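Local structure of acyl-homoserine-lactone synthase (Mesorhizobium sp. ORS 3359, 6WNS) at residues W158-L163 with I175-D180. The protein synthesises acyl-homoserine lactones, quorum-sensing signals of many Gram-negative bacteria, probably by joining an acyl group carried on coenzyme A to S-adenosylmethionine. Residues are numbered along the deposited sequence; the frame is centred on the assembly and turned at random.
Sequences WTLFEL and IALLID
Strand 160-162 pairs antiparallel with strand 174-180 as a beta hairpin at the margin of the mixed sheet, where the first strand is outermost within the chain. Between F161 and L178, a hydrogen-bonded pair, L178 N reaches F161 O at 2.8 Å and F161 N reaches L178 O at 3.0 Å. Further hydrogen bonds run from D180 N to T159 O and from L163 N to A176 O.

L160, E162, L177 and I179 share the face turned to helix 149-155; all but E162 are buried and pack carbon on carbon, which suits aliphatic residues. With chi1 -69°, I179 CG1 lies beside the backbone N, which puts CG2 anti to it and 3.6 Å from W158 CE3, while I179 CD1 lies in plane at the indole edge; W158 NE1 is hydrogen-bonded to T189 OG1. L160 sends CD1 to within 4.0 Å of L177 CG. Next to it, E162 uses its aliphatic CG against L177 CD1 (3.9 Å), and a bend at chi2 (85°) carries the carboxylate off to a salt bridge with R154, combining apolar packing with charge.

On the other face, F161 is exposed and L178, partly exposed, touches P95. L163 sets CB beside A176 CB (3.9 Å), whose small methyl gives it room, and CD2 against L178 CB (4.0 Å). Cutting L163 back to an alanine removes both methyl branches and is likely to open a gap against L178 CB and P95. Strand 174-180 is also hydrogen-bonded through its backbone to strand 140-146, consistent with the C-terminal hairpin of the GNAT-like fold, whose last strand slots between the fifth and sixth.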
# COMPACT_ATOMS: atom_id res chain seq x y z
N TRP A 158 2.31 5.95 -14.27
CA TRP A 158 1.35 6.52 -13.29
C TRP A 158 1.30 8.05 -13.44
O TRP A 158 2.43 8.73 -13.61
CB TRP A 158 1.67 6.12 -11.85
CG TRP A 158 1.63 4.65 -11.60
CD1 TRP A 158 1.86 3.64 -12.49
CD2 TRP A 158 1.48 4.04 -10.32
NE1 TRP A 158 1.81 2.44 -11.84
CE2 TRP A 158 1.55 2.65 -10.51
CE3 TRP A 158 1.20 4.52 -9.04
CZ2 TRP A 158 1.38 1.74 -9.47
CZ3 TRP A 158 1.08 3.63 -7.99
CH2 TRP A 158 1.15 2.25 -8.21
N THR A 159 0.04 8.58 -13.43
CA THR A 159 -0.14 10.05 -13.44
C THR A 159 -0.44 10.35 -11.96
O THR A 159 -1.29 9.58 -11.31
CB THR A 159 -1.09 10.51 -14.58
OG1 THR A 159 -2.36 10.76 -13.98
CG2 THR A 159 -1.26 9.51 -15.72
N LEU A 160 0.36 11.24 -11.37
CA LEU A 160 0.25 11.59 -9.92
C LEU A 160 0.67 13.03 -9.72
O LEU A 160 1.34 13.59 -10.61
CB LEU A 160 1.14 10.68 -9.09
CG LEU A 160 2.63 10.77 -9.39
CD1 LEU A 160 3.34 11.87 -8.61
CD2 LEU A 160 3.30 9.45 -9.19
N PHE A 161 0.27 13.59 -8.58
CA PHE A 161 0.41 15.03 -8.25
C PHE A 161 1.04 15.07 -6.86
O PHE A 161 0.47 14.46 -5.92
CB PHE A 161 -0.94 15.76 -8.33
CG PHE A 161 -1.35 16.30 -9.68
CD1 PHE A 161 -0.58 17.25 -10.35
CD2 PHE A 161 -2.57 15.95 -10.23
CE1 PHE A 161 -0.98 17.76 -11.57
CE2 PHE A 161 -2.99 16.47 -11.44
CZ PHE A 161 -2.20 17.39 -12.11
N GLU A 162 2.19 15.71 -6.72
CA GLU A 162 2.74 16.04 -5.38
C GLU A 162 1.75 16.96 -4.66
O GLU A 162 1.13 17.79 -5.32
CB GLU A 162 4.11 16.71 -5.51
CG GLU A 162 5.21 15.76 -5.98
CD GLU A 162 5.33 15.57 -7.49
OE1 GLU A 162 6.39 14.86 -7.91
OE2 GLU A 162 4.38 16.14 -8.26
N LEU A 163 1.55 16.81 -3.35
CA LEU A 163 0.50 17.54 -2.61
C LEU A 163 1.18 18.64 -1.76
O LEU A 163 0.49 19.48 -1.13
CB LEU A 163 -0.23 16.58 -1.65
CG LEU A 163 -1.13 15.56 -2.35
CD1 LEU A 163 -1.58 14.48 -1.39
CD2 LEU A 163 -2.35 16.23 -3.02
N ILE A 175 7.29 12.66 1.15
CA ILE A 175 6.41 13.57 0.35
C ILE A 175 5.03 12.91 0.23
O ILE A 175 4.91 11.66 0.37
CB ILE A 175 7.05 13.93 -0.99
CG1 ILE A 175 6.33 15.11 -1.68
CG2 ILE A 175 7.18 12.71 -1.90
CD1 ILE A 175 7.25 15.99 -2.50
N ALA A 176 3.99 13.73 0.15
CA ALA A 176 2.60 13.30 -0.10
C ALA A 176 2.26 13.39 -1.60
O ALA A 176 2.56 14.45 -2.27
CB ALA A 176 1.71 14.14 0.76
N LEU A 177 1.62 12.34 -2.12
CA LEU A 177 1.20 12.21 -3.54
C LEU A 177 -0.29 11.89 -3.64
O LEU A 177 -0.82 11.19 -2.73
CB LEU A 177 1.96 11.01 -4.09
CG LEU A 177 3.34 11.22 -4.70
CD1 LEU A 177 4.06 12.47 -4.25
CD2 LEU A 177 4.11 9.97 -4.48
N LEU A 178 -0.95 12.31 -4.73
CA LEU A 178 -2.31 11.82 -5.11
C LEU A 178 -2.25 11.10 -6.47
O LEU A 178 -1.82 11.73 -7.45
CB LEU A 178 -3.28 13.00 -5.15
CG LEU A 178 -4.72 12.58 -5.43
CD1 LEU A 178 -5.21 11.69 -4.29
CD2 LEU A 178 -5.65 13.78 -5.64
N ILE A 179 -2.57 9.80 -6.52
CA ILE A 179 -2.33 8.92 -7.70
C ILE A 179 -3.67 8.67 -8.39
O ILE A 179 -4.60 8.27 -7.68
CB ILE A 179 -1.64 7.60 -7.28
CG1 ILE A 179 -0.20 7.85 -6.83
CG2 ILE A 179 -1.64 6.57 -8.41
CD1 ILE A 179 0.32 6.86 -5.79
N ASP A 180 -3.77 8.94 -9.71
CA ASP A 180 -4.92 8.48 -10.52
C ASP A 180 -4.74 6.95 -10.76
O ASP A 180 -3.74 6.43 -11.27
CB ASP A 180 -5.07 9.25 -11.84
CG ASP A 180 -5.37 10.72 -11.59
OD1 ASP A 180 -5.79 11.04 -10.44
OD2 ASP A 180 -5.23 11.52 -12.59